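Local coordinates for possible substrate binding protein of ABC transporter system (Rhodopseudomonas palustris, PDB 3N0X) that probably binds a branched-chain amino acid or a related small solute and hands it to an ABC importer, at residues A[12-17]-A[53-58]; A[21-26]-A[283-288]; A[81-86]-A[104-109]; A[98-103]-A[117-122]; A[126-131]-A[334-339]. All coordinates share one frame; numbering follows the deposited sequence. Where two conformers were deposited one is given.

Contacts 1 to 4 belong to one lobe of a periplasmic binding protein, built on a mixed sheet. Contact 1 joins loops that follow two of its strands, contact 3 joins the start of helix 83-96 to the loop after strand 100-102, and contact 4 is the strand pair beside it, about 11 Å from contact 3 between centres. Contact 2 pairs two helices; along the chain it encloses contacts 3 and 4, which cross each other, and crosses contacts 1 and 5, so residues distant in sequence tie the lobe together. Contact 5, about 25 Å from contact 1 between centres, ties helix 126-137 to strand 335-345, consistent with a place where the lobes are connected.

Contact 1: residues A[12-17]-A[53-58]; sequences GKTGPL and DDQSKP
Thr14 and Asp53 meet where two loops leave neighbouring parallel strands, 5-11 and 45-53, of the mixed sheet of one lobe of this periplasmic binding protein; the second loop is shaped by two successive Asx turns. Among the side-chain hydrogen bonds, Thr14 OG1 donates to Asp53 OD2 at 2.7 Å, on that oxygen's syn lone pair. With OG1 held between its backbone N and carbonyl carbon (chi1 58°), Thr14 points the hydroxyl at the same carboxylate that its backbone N meets, and its side chain crosses that of Asp53 at about a right angle.

Bonds from the backbone complete the grip on the carboxylate. Thr14 N reaches Asp53 OD1 at 3.0 Å, and Gln55 N reaches the same OD1 at 2.9 Å from the opposite face, which closes the first Asx turn. An aspartate suits this place because its short carboxylate can bind its own turn and the facing loop together. Asp54 repeats the turn, its OD1 accepting from Ser56 N at 2.8 Å, while OD2 is held by Thr80 and Ser61.

One water links the two loops: it donates to the carbonyls of Gly12 and Thr14, accepts from Leu17 N, and lies 2.6 Å from Ser56 OG.

Close packing accounts for the rest. Gln55 CA directs its C-H at Thr14 O, Leu17 CD1 rests against Ser56 OG, and a CB on Gly12 would fall only 2.2 Å from Ser56 OG.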
# COMPACT_ATOMS: atom_id res chain seq x y z
N GLY A 12 -9.05 3.06 -12.45
CA GLY A 12 -9.70 1.99 -13.17
C GLY A 12 -11.16 1.90 -12.78
O GLY A 12 -11.61 0.90 -12.19
N LYS A 13 -11.88 2.98 -13.07
CA LYS A 13 -13.29 3.12 -12.68
C LYS A 13 -14.16 2.01 -13.23
O LYS A 13 -15.13 1.61 -12.58
CB LYS A 13 -13.82 4.48 -13.11
CG LYS A 13 -15.23 4.84 -12.61
CD LYS A 13 -15.78 6.07 -13.35
CE LYS A 13 -17.16 6.49 -12.81
NZ LYS A 13 -17.69 7.63 -13.60
N THR A 14 -13.87 1.52 -14.43
CA THR A 14 -14.55 0.33 -14.92
C THR A 14 -13.57 -0.81 -15.11
O THR A 14 -12.38 -0.62 -15.25
CB THR A 14 -15.38 0.57 -16.20
OG1 THR A 14 -14.53 1.08 -17.23
CG2 THR A 14 -16.54 1.56 -15.95
N GLY A 15 -14.06 -2.03 -15.08
CA GLY A 15 -13.18 -3.16 -15.15
C GLY A 15 -12.92 -3.81 -13.81
O GLY A 15 -13.65 -3.57 -12.82
N PRO A 16 -11.84 -4.59 -13.72
CA PRO A 16 -11.66 -5.43 -12.55
C PRO A 16 -11.38 -4.68 -11.23
O PRO A 16 -11.65 -5.20 -10.14
CB PRO A 16 -10.50 -6.36 -12.93
CG PRO A 16 -10.03 -5.94 -14.25
CD PRO A 16 -10.84 -4.81 -14.77
N LEU A 17 -10.87 -3.46 -11.31
CA LEU A 17 -10.51 -2.72 -10.11
C LEU A 17 -11.55 -1.64 -9.78
O LEU A 17 -11.27 -0.73 -8.97
CB LEU A 17 -9.10 -2.13 -10.22
CG LEU A 17 -8.02 -3.16 -10.57
CD1 LEU A 17 -6.63 -2.49 -10.63
CD2 LEU A 17 -7.99 -4.34 -9.64
N ASP A 53 -11.26 7.49 -16.50
CA ASP A 53 -11.30 6.05 -16.37
C ASP A 53 -10.37 5.40 -17.38
O ASP A 53 -10.53 5.59 -18.59
CB ASP A 53 -12.75 5.61 -16.60
CG ASP A 53 -12.95 4.11 -16.57
OD1 ASP A 53 -12.10 3.31 -16.10
OD2 ASP A 53 -14.07 3.75 -17.00
N ASP A 54 -9.38 4.64 -16.89
CA ASP A 54 -8.48 3.91 -17.79
C ASP A 54 -8.80 2.44 -17.98
O ASP A 54 -8.10 1.75 -18.71
CB ASP A 54 -7.00 4.11 -17.38
CG ASP A 54 -6.64 3.47 -16.04
OD1 ASP A 54 -7.41 2.64 -15.51
OD2 ASP A 54 -5.53 3.78 -15.55
N GLN A 55 -9.87 1.97 -17.35
CA GLN A 55 -10.30 0.57 -17.42
C GLN A 55 -9.23 -0.42 -17.01
O GLN A 55 -9.32 -1.59 -17.33
CB GLN A 55 -10.84 0.25 -18.81
CG GLN A 55 -11.91 1.23 -19.29
CD GLN A 55 -12.48 0.89 -20.63
OE1 GLN A 55 -12.61 -0.28 -20.97
NE2 GLN A 55 -12.79 1.91 -21.42
N SER A 56 -8.24 0.04 -16.25
CA SER A 56 -7.07 -0.76 -15.90
C SER A 56 -6.41 -1.38 -17.15
O SER A 56 -5.87 -2.50 -17.08
CB SER A 56 -7.43 -1.81 -14.83
OG SER A 56 -7.92 -1.16 -13.65
N LYS A 57 -6.47 -0.65 -18.26
CA LYS A 57 -5.79 -1.04 -19.50
C LYS A 57 -4.64 -0.06 -19.76
O LYS A 57 -4.86 1.14 -19.92
CB LYS A 57 -6.76 -1.07 -20.67
CG LYS A 57 -7.81 -2.18 -20.57
CD LYS A 57 -8.73 -2.19 -21.79
CE LYS A 57 -9.74 -3.35 -21.73
NZ LYS A 57 -10.75 -3.27 -22.82
N PRO A 58 -3.40 -0.56 -19.81
CA PRO A 58 -2.27 0.38 -19.91
C PRO A 58 -2.29 1.33 -21.09
O PRO A 58 -1.97 2.51 -20.91
CB PRO A 58 -1.06 -0.57 -20.00
CG PRO A 58 -1.46 -1.71 -19.21
CD PRO A 58 -2.93 -1.92 -19.51
O HOH W 1 -10.51 -1.31 -13.29

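Contact 2: residues A[21-26]-A[283-288]; sequences AKQTET and FFTAGG
Gln23 and Phe284, equal in the surface they bury, meet across a close helix-helix packing in which segments 21-26 and 283-288 run in roughly the same direction, crossing at -37° with their axes 6.7 Å apart. Helix 18-35 lies on the sheet of one lobe through Thr24 on Leu9, and Thr285 touches His273 of helix 264-277.

Gln23 lays its aliphatic CB against Phe284 CB at 3.6 Å, then runs on extended and brings OE1 to the ring edge, 3.5 Å from Phe284 CD2. The amide and ring planes stand 44° apart, so this is no stack. Phe284 itself stacks on Tyr20, and its side chain comes within about 3 Å of a bound glycerol, probably a crystallisation additive, though such molecules often mark a pocket.

Thr24 and Thr285 bury equal, slightly smaller areas, and are small enough for backbones to approach: Thr24 CA points a C-H at Phe284 O, as Thr285 CA does at Gln23 O. The hydroxyl of Thr24, also bonded to Tyr20 O, has its OG1 2.7 Å from a water that donates to Phe284 O. Glycine suits the place of Gly288, since a CB there would sit 2.2 Å from Thr24 O.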
# COMPACT_ATOMS: atom_id res chain seq x y z
N ALA A 21 -11.09 1.74 -7.32
CA ALA A 21 -11.05 3.06 -7.96
C ALA A 21 -12.09 3.97 -7.36
O ALA A 21 -11.82 5.15 -7.12
CB ALA A 21 -11.29 2.90 -9.48
N LYS A 22 -13.29 3.48 -7.11
CA LYS A 22 -14.33 4.33 -6.53
C LYS A 22 -13.90 4.80 -5.12
O LYS A 22 -14.17 5.97 -4.75
CB LYS A 22 -15.70 3.62 -6.51
CG LYS A 22 -16.32 3.39 -7.90
N GLN A 23 -13.24 3.92 -4.36
CA GLN A 23 -12.76 4.30 -3.03
C GLN A 23 -11.64 5.33 -3.10
O GLN A 23 -11.57 6.23 -2.26
CB GLN A 23 -12.29 3.08 -2.24
CG GLN A 23 -13.42 2.15 -1.85
CD GLN A 23 -12.96 0.98 -0.98
OE1 GLN A 23 -11.78 0.64 -0.93
NE2 GLN A 23 -13.92 0.35 -0.32
N THR A 24 -10.74 5.20 -4.08
CA THR A 24 -9.69 6.18 -4.27
C THR A 24 -10.34 7.55 -4.47
O THR A 24 -9.92 8.53 -3.86
CB THR A 24 -8.83 5.86 -5.47
OG1 THR A 24 -8.16 4.62 -5.29
CG2 THR A 24 -7.76 6.97 -5.68
N GLU A 25 -11.33 7.63 -5.34
CA GLU A 25 -12.01 8.90 -5.64
C GLU A 25 -12.66 9.47 -4.38
O GLU A 25 -12.53 10.65 -4.09
CB GLU A 25 -13.00 8.78 -6.79
CG GLU A 25 -13.67 10.09 -7.11
CD GLU A 25 -14.60 10.04 -8.31
OE1 GLU A 25 -14.88 8.95 -8.82
OE2 GLU A 25 -15.09 11.13 -8.70
N THR A 26 -13.38 8.63 -3.64
CA THR A 26 -13.97 9.09 -2.37
C THR A 26 -12.91 9.70 -1.43
O THR A 26 -13.12 10.77 -0.84
CB THR A 26 -14.72 7.96 -1.67
OG1 THR A 26 -15.77 7.51 -2.52
CG2 THR A 26 -15.27 8.39 -0.29
N PHE A 283 -8.25 0.75 2.44
CA PHE A 283 -6.94 1.13 1.90
C PHE A 283 -7.04 2.29 0.92
O PHE A 283 -6.28 3.26 0.99
CB PHE A 283 -6.29 -0.03 1.11
CG PHE A 283 -5.55 -1.09 1.92
CD1 PHE A 283 -5.84 -1.38 3.25
CD2 PHE A 283 -4.58 -1.85 1.30
CE1 PHE A 283 -5.14 -2.42 3.92
CE2 PHE A 283 -3.86 -2.81 1.98
CZ PHE A 283 -4.16 -3.10 3.28
N PHE A 284 -7.91 2.12 -0.05
CA PHE A 284 -7.94 3.01 -1.19
C PHE A 284 -8.44 4.39 -0.80
O PHE A 284 -7.97 5.43 -1.32
CB PHE A 284 -8.74 2.36 -2.33
CG PHE A 284 -8.13 1.09 -2.79
CD1 PHE A 284 -7.05 1.10 -3.64
CD2 PHE A 284 -8.65 -0.13 -2.40
CE1 PHE A 284 -6.45 -0.09 -4.07
CE2 PHE A 284 -8.02 -1.31 -2.77
CZ PHE A 284 -6.94 -1.29 -3.59
N THR A 285 -9.35 4.41 0.14
CA THR A 285 -9.89 5.64 0.67
C THR A 285 -8.78 6.41 1.37
O THR A 285 -8.56 7.62 1.16
CB THR A 285 -10.95 5.37 1.73
OG1 THR A 285 -11.77 4.24 1.35
CG2 THR A 285 -11.82 6.61 1.90
N ALA A 286 -8.05 5.72 2.24
CA ALA A 286 -6.97 6.33 2.98
C ALA A 286 -5.87 6.86 2.04
O ALA A 286 -5.34 7.94 2.22
CB ALA A 286 -6.35 5.33 4.01
N GLY A 287 -5.55 6.08 1.02
CA GLY A 287 -4.56 6.52 0.04
C GLY A 287 -4.98 7.69 -0.83
O GLY A 287 -4.19 8.60 -1.09
N GLY A 288 -6.25 7.72 -1.22
CA GLY A 288 -6.73 8.86 -2.00
C GLY A 288 -6.67 10.13 -1.19
O GLY A 288 -6.34 11.19 -1.70
O HOH W 2 -6.20 4.89 -3.43

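Contact 3: residues A[81-86]-A[104-109]; sequences SSSAAA and PAVADQ
Ser83 meets Ala105 and Ala107 at the N-terminal end of helix 83-96, the helix of a beta-alpha-beta crossover between strands 76-79 and 100-102; the loop that leaves the second strand thus comes back over the start of the helix.

The tight part is made of small residues. Ser83 OG accepts from Ala107 N at 3.2 Å, with a bent N-H...O angle of 142°, and lies 3.5 Å from Ala107 CB. The CB of Ser83 points toward the loop, and a chi1 of -71°, with OG opposite the carbonyl carbon and beside Ser83's own backbone N, then places the hydroxyl at Ala107 N. Ala105 CB touches both Ser83 OG and Ala86 CB, each at 3.7 Å, a place where methyl groups let helix and loop come close. Pro104, buried and preceded by a cis peptide bond, packs on the backbone of Ser81, its CD 3.9 Å from Ser81 CA, while Ser81 OG bonds to Gly12 N. Were an alanine here instead of Ser83, Ala107 N would probably be left without this acceptor and the loop would be freer to move off the helix.

The looser part begins with Val106, whose CB points away from the helix and whose side chain touches Arg124 and Ser126, within about 5 Å of a bound glycerol. On the solvent side of the helix, Ala84 is exposed and points away from the loop. There the first turn is closed by its N-cap, Ser82, whose OG accepts from Ala85 N at 3.2 Å in a nearly straight bond of 168°.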
# COMPACT_ATOMS: atom_id res chain seq x y z
N SER A 81 -5.05 2.72 -10.62
CA SER A 81 -5.39 1.58 -9.79
C SER A 81 -4.48 0.38 -10.05
O SER A 81 -4.11 -0.36 -9.14
CB SER A 81 -6.85 1.18 -9.98
OG SER A 81 -7.70 2.32 -10.04
N SER A 82 -4.16 0.16 -11.32
CA SER A 82 -3.34 -0.97 -11.77
C SER A 82 -1.88 -0.59 -11.88
O SER A 82 -1.58 0.42 -12.51
CB SER A 82 -3.84 -1.43 -13.15
OG SER A 82 -2.86 -2.18 -13.85
N SER A 83 -0.98 -1.37 -11.27
CA SER A 83 0.46 -1.12 -11.43
C SER A 83 0.93 -1.18 -12.86
O SER A 83 1.80 -0.38 -13.26
CB SER A 83 1.31 -2.10 -10.63
OG SER A 83 1.22 -1.84 -9.25
N ALA A 84 0.42 -2.12 -13.66
CA ALA A 84 0.80 -2.17 -15.06
C ALA A 84 0.41 -0.90 -15.82
O ALA A 84 1.21 -0.38 -16.61
CB ALA A 84 0.22 -3.45 -15.75
N ALA A 85 -0.77 -0.37 -15.54
CA ALA A 85 -1.18 0.89 -16.14
C ALA A 85 -0.29 2.06 -15.63
O ALA A 85 0.11 2.91 -16.40
CB ALA A 85 -2.69 1.20 -15.85
N ALA A 86 -0.01 2.10 -14.34
CA ALA A 86 0.83 3.16 -13.78
C ALA A 86 2.23 3.15 -14.39
O ALA A 86 2.77 4.21 -14.73
CB ALA A 86 0.87 3.05 -12.25
N PRO A 104 -3.17 4.23 -6.22
CA PRO A 104 -2.57 3.35 -5.20
C PRO A 104 -1.47 2.40 -5.63
O PRO A 104 -0.93 1.72 -4.76
CB PRO A 104 -3.76 2.49 -4.77
CG PRO A 104 -4.55 2.36 -6.02
CD PRO A 104 -4.46 3.73 -6.70
N ALA A 105 -1.13 2.38 -6.91
CA ALA A 105 -0.24 1.32 -7.47
C ALA A 105 1.01 1.10 -6.63
O ALA A 105 1.77 2.05 -6.38
CB ALA A 105 0.13 1.63 -8.89
N VAL A 106 1.27 -0.16 -6.29
CA VAL A 106 2.33 -0.55 -5.36
C VAL A 106 3.65 -1.01 -6.00
O VAL A 106 4.63 -1.17 -5.30
CB VAL A 106 1.86 -1.73 -4.43
CG1 VAL A 106 0.62 -1.34 -3.65
CG2 VAL A 106 1.63 -3.02 -5.25
N ALA A 107 3.70 -1.25 -7.30
CA ALA A 107 4.87 -1.91 -7.90
C ALA A 107 6.16 -1.21 -7.56
O ALA A 107 6.29 0.01 -7.74
CB ALA A 107 4.71 -2.02 -9.41
N ASP A 108 7.14 -1.96 -7.07
CA ASP A 108 8.41 -1.37 -6.66
C ASP A 108 9.11 -0.61 -7.77
O ASP A 108 9.74 0.43 -7.53
CB ASP A 108 9.39 -2.45 -6.13
CG ASP A 108 9.10 -2.88 -4.68
OD1 ASP A 108 8.38 -2.17 -3.94
OD2 ASP A 108 9.64 -3.96 -4.25
N GLN A 109 8.99 -1.12 -8.99
CA GLN A 109 9.73 -0.54 -10.13
C GLN A 109 9.35 0.92 -10.41
O GLN A 109 10.15 1.65 -11.02
CB GLN A 109 9.53 -1.41 -11.40
CG GLN A 109 10.04 -2.87 -11.27
CD GLN A 109 9.15 -3.82 -10.36
OE1 GLN A 109 7.96 -3.53 -10.04
NE2 GLN A 109 9.75 -4.96 -9.93

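Contact 4: residues A[98-103]-A[117-122]; sequences KILIVE and RYIFRT
Val102 and Ile119 cross obliquely on one face of the sheet, CG2 to CG2 at 3.8 Å, and Leu100 CB joins them by meeting Ile119 CD1. On the same face Arg121 sends its methylene CD past Val102 CG1 at 3.9 Å. Its guanidinium group goes on, NE to Gln334 and NH1 to the carbonyls of Ala105 and Ala107, so a long charged chain suits this buried place. On the face of Ile101 and Phe120, the flanking Ile99 puts CG2 oblique to the ring, 4.0 Å from Phe120 CD1, and Ile101 CG2 meets Thr122 CG2, packing covered by helices 283-302 and 307-314. Tyr118 CB lies 3.4 Å from Lys98 O.

These side chains are set in step by two parallel strands, 100-102 and 119-121, the latter one of the two outermost strands of this mixed sheet. Leu100 N bonds to Tyr118 O, Phe120 N to Leu100 O, and Val102 N to Phe120 O at 2.7 Å; the last bond, Thr122 N to Val102 O, is weak.

Beyond the strand ends Thr122 OG1, placed between its backbone N and carbonyl carbon (chi1 54°), donates to Glu103 OE1 at 2.7 Å on the oxygen's anti lone pair. The two side chains meet at about a right angle, and a water also donates to OE1.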
# COMPACT_ATOMS: atom_id res chain seq x y z
N LYS A 98 5.08 17.19 -16.41
CA LYS A 98 4.09 17.36 -15.36
C LYS A 98 4.21 16.20 -14.36
O LYS A 98 4.61 15.10 -14.71
CB LYS A 98 2.68 17.51 -15.96
CG LYS A 98 2.42 18.88 -16.61
CD LYS A 98 0.95 19.09 -16.96
CE LYS A 98 0.64 20.50 -17.51
NZ LYS A 98 -0.71 20.63 -18.14
N ILE A 99 3.88 16.48 -13.11
CA ILE A 99 4.00 15.49 -12.06
C ILE A 99 2.86 14.47 -12.12
O ILE A 99 1.70 14.82 -12.38
CB ILE A 99 4.05 16.18 -10.69
CG1 ILE A 99 5.43 16.88 -10.54
CG2 ILE A 99 3.83 15.17 -9.55
CD1 ILE A 99 5.41 17.89 -9.45
N LEU A 100 3.20 13.23 -11.82
CA LEU A 100 2.24 12.17 -11.55
C LEU A 100 2.51 11.67 -10.14
O LEU A 100 3.62 11.22 -9.83
CB LEU A 100 2.41 11.04 -12.55
CG LEU A 100 1.53 9.80 -12.30
CD1 LEU A 100 0.03 10.09 -12.39
CD2 LEU A 100 1.91 8.68 -13.25
N ILE A 101 1.50 11.75 -9.28
CA ILE A 101 1.55 11.19 -7.93
C ILE A 101 0.91 9.82 -8.03
O ILE A 101 -0.27 9.67 -8.37
CB ILE A 101 0.79 12.05 -6.88
CG1 ILE A 101 1.50 13.41 -6.69
CG2 ILE A 101 0.71 11.27 -5.56
CD1 ILE A 101 0.65 14.42 -5.91
N VAL A 102 1.71 8.80 -7.78
CA VAL A 102 1.25 7.43 -7.96
C VAL A 102 0.49 6.98 -6.71
O VAL A 102 1.02 7.03 -5.59
CB VAL A 102 2.39 6.47 -8.32
CG1 VAL A 102 1.84 4.99 -8.40
CG2 VAL A 102 3.03 6.93 -9.67
N GLU A 103 -0.75 6.55 -6.96
CA GLU A 103 -1.69 6.16 -5.92
C GLU A 103 -2.85 5.48 -6.60
O GLU A 103 -3.50 6.10 -7.44
CB GLU A 103 -2.22 7.44 -5.21
CG GLU A 103 -3.30 7.17 -4.19
CD GLU A 103 -2.84 6.31 -3.04
OE1 GLU A 103 -1.80 6.65 -2.38
OE2 GLU A 103 -3.58 5.33 -2.75
N ARG A 117 12.03 11.69 -12.69
CA ARG A 117 11.95 12.82 -11.77
C ARG A 117 10.56 13.43 -11.57
O ARG A 117 10.34 14.15 -10.61
CB ARG A 117 12.95 13.92 -12.18
CG ARG A 117 12.59 14.59 -13.49
CD ARG A 117 13.74 15.35 -14.07
NE ARG A 117 14.12 16.46 -13.19
CZ ARG A 117 13.55 17.66 -13.21
NH1 ARG A 117 12.60 17.95 -14.09
NH2 ARG A 117 13.95 18.59 -12.34
N TYR A 118 9.65 13.18 -12.50
CA TYR A 118 8.28 13.71 -12.42
C TYR A 118 7.34 12.81 -11.60
O TYR A 118 6.17 13.16 -11.39
CB TYR A 118 7.72 13.88 -13.85
CG TYR A 118 8.52 14.93 -14.62
CD1 TYR A 118 8.25 16.27 -14.49
CD2 TYR A 118 9.55 14.55 -15.47
CE1 TYR A 118 8.98 17.23 -15.15
CE2 TYR A 118 10.30 15.51 -16.12
CZ TYR A 118 10.02 16.86 -15.97
OH TYR A 118 10.73 17.86 -16.61
N ILE A 119 7.85 11.67 -11.17
CA ILE A 119 7.07 10.66 -10.44
C ILE A 119 7.29 10.78 -8.93
O ILE A 119 8.42 10.75 -8.44
CB ILE A 119 7.46 9.22 -10.91
CG1 ILE A 119 7.39 9.07 -12.43
CG2 ILE A 119 6.57 8.14 -10.19
CD1 ILE A 119 6.11 9.54 -13.07
N PHE A 120 6.17 10.94 -8.21
CA PHE A 120 6.13 10.83 -6.77
C PHE A 120 5.13 9.71 -6.45
O PHE A 120 4.34 9.29 -7.28
CB PHE A 120 5.72 12.13 -6.09
CG PHE A 120 6.76 13.23 -6.17
CD1 PHE A 120 6.96 13.94 -7.37
CD2 PHE A 120 7.57 13.50 -5.10
CE1 PHE A 120 7.92 14.94 -7.42
CE2 PHE A 120 8.52 14.50 -5.16
CZ PHE A 120 8.70 15.21 -6.32
N ARG A 121 5.19 9.19 -5.23
CA ARG A 121 4.26 8.12 -4.85
C ARG A 121 3.82 8.27 -3.42
O ARG A 121 4.65 8.21 -2.52
CB ARG A 121 4.86 6.73 -5.06
CG ARG A 121 3.90 5.64 -4.54
CD ARG A 121 4.00 4.34 -5.19
NE ARG A 121 5.35 3.77 -5.21
CZ ARG A 121 5.64 2.65 -5.89
NH1 ARG A 121 4.69 2.02 -6.52
NH2 ARG A 121 6.88 2.19 -5.96
N THR A 122 2.50 8.37 -3.21
CA THR A 122 1.91 8.31 -1.87
C THR A 122 1.56 6.86 -1.44
O THR A 122 1.61 6.57 -0.25
CB THR A 122 0.68 9.21 -1.76
OG1 THR A 122 -0.26 8.88 -2.79
CG2 THR A 122 1.06 10.66 -1.85
O HOH W 3 -1.21 6.15 0.31

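Contact 5: residues A[126-131]-A[334-339]; sequences SSQDAI and QALQSM
Ala335 O is gripped by three amide nitrogens, one of them, Gln128 NE2, arriving from the facing helix at 3.1 Å in a nearly straight bond (168°). The other two come from its own segment: Gln334 NE2 at 3.2 Å and Gln337 NE2 at 3.1 Å, both well above the carbonyl plane, whereas Gln128 is tilted from it by only 19°. Glutamine suits such a buried place, being long, uncharged and able to donate and accept: Gln334 OE1 accepts from Arg121 NE, and Gln337 OE1 from Lys323 NZ.

Gln128 runs out extended beyond CG. Its NE2 also donates to a water that accepts from Gln337 N. The amide of Gln334 approaches from the opposite direction, its plane 72° from that of Gln128. An alanine in place of Gln128 would probably cost Ala335 O its one donor from the helix and open a gap between helix and strand.

Met339, a selenomethionine, bends its chain to put CE 3.3 Å from Asp129 OD1, while Asp129 OD2 is salt-bridged to Arg124.

Helix 126-137 packs on helix 152-165 through Ser127 and Ala130 on Ala160, while the facing segment pairs with strand 324-328 and, through Ala335, with Arg121 of the mixed sheet, consistent with a place between the lobes.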
# COMPACT_ATOMS: atom_id res chain seq x y z
N SER A 126 5.49 -2.38 -2.63
CA SER A 126 5.49 -3.78 -2.19
C SER A 126 6.66 -4.09 -1.24
O SER A 126 6.53 -4.91 -0.34
CB SER A 126 5.49 -4.70 -3.40
OG SER A 126 4.24 -4.63 -4.06
N SER A 127 7.78 -3.41 -1.42
CA SER A 127 8.87 -3.52 -0.43
C SER A 127 8.47 -3.04 0.96
O SER A 127 8.82 -3.70 1.96
CB SER A 127 10.16 -2.83 -0.89
OG SER A 127 10.78 -3.62 -1.91
N GLN A 128 7.74 -1.92 1.06
CA GLN A 128 7.22 -1.48 2.36
C GLN A 128 6.32 -2.56 2.99
O GLN A 128 6.42 -2.84 4.20
CB GLN A 128 6.52 -0.13 2.25
CG GLN A 128 7.55 1.06 2.15
CD GLN A 128 6.86 2.36 1.73
OE1 GLN A 128 6.12 2.38 0.75
NE2 GLN A 128 7.13 3.42 2.46
N ASP A 129 5.45 -3.19 2.18
CA ASP A 129 4.64 -4.28 2.73
C ASP A 129 5.52 -5.40 3.34
O ASP A 129 5.39 -5.77 4.49
CB ASP A 129 3.69 -4.82 1.66
CG ASP A 129 2.43 -3.96 1.49
OD1 ASP A 129 2.05 -3.26 2.45
OD2 ASP A 129 1.78 -4.08 0.43
N ALA A 130 6.49 -5.88 2.56
CA ALA A 130 7.28 -7.00 2.99
C ALA A 130 8.17 -6.66 4.17
O ALA A 130 8.27 -7.42 5.12
CB ALA A 130 8.12 -7.52 1.77
N ILE A 131 8.81 -5.49 4.11
CA ILE A 131 9.67 -5.06 5.16
C ILE A 131 8.93 -4.83 6.48
O ILE A 131 9.40 -5.24 7.56
CB ILE A 131 10.45 -3.78 4.69
CG1 ILE A 131 11.44 -4.16 3.60
CG2 ILE A 131 11.16 -3.12 5.86
CD1 ILE A 131 12.00 -2.97 2.79
N GLN A 334 9.53 8.44 -3.01
CA GLN A 334 8.59 7.51 -2.37
C GLN A 334 8.18 8.08 -1.02
O GLN A 334 9.02 8.55 -0.24
CB GLN A 334 9.27 6.17 -2.13
CG GLN A 334 8.45 5.18 -1.30
CD GLN A 334 7.14 4.76 -1.99
OE1 GLN A 334 7.16 4.35 -3.14
NE2 GLN A 334 5.99 4.88 -1.28
N ALA A 335 6.88 8.08 -0.75
CA ALA A 335 6.39 8.46 0.58
C ALA A 335 6.79 7.40 1.59
O ALA A 335 6.26 6.30 1.59
CB ALA A 335 4.87 8.66 0.59
N LEU A 336 7.66 7.79 2.52
CA LEU A 336 7.88 7.01 3.71
C LEU A 336 6.68 7.23 4.64
O LEU A 336 6.11 8.31 4.67
CB LEU A 336 9.17 7.42 4.37
CG LEU A 336 10.40 7.24 3.46
CD1 LEU A 336 11.64 7.58 4.31
CD2 LEU A 336 10.49 5.84 2.82
N GLN A 337 6.30 6.20 5.37
CA GLN A 337 5.06 6.21 6.12
C GLN A 337 5.10 5.11 7.17
O GLN A 337 5.83 4.13 7.05
CB GLN A 337 3.88 6.03 5.16
CG GLN A 337 3.93 4.73 4.30
CD GLN A 337 2.93 4.74 3.21
OE1 GLN A 337 1.77 4.36 3.43
NE2 GLN A 337 3.33 5.25 2.02
N SER A 338 4.31 5.31 8.22
CA SER A 338 4.10 4.27 9.20
C SER A 338 3.48 3.06 8.57
O SER A 338 2.81 3.19 7.57
CB SER A 338 3.16 4.77 10.32
OG SER A 338 3.73 5.79 11.09
N MSE A 339 3.66 1.92 9.22
CA MSE A 339 2.92 0.70 8.90
C MSE A 339 2.51 0.08 10.25
O MSE A 339 3.01 0.49 11.30
CB MSE A 339 3.80 -0.26 8.08
CG MSE A 339 4.35 0.38 6.78
SE MSE A 339 3.10 0.61 5.36
CE MSE A 339 2.99 -1.25 4.92
O HOH W 4 8.01 3.69 5.19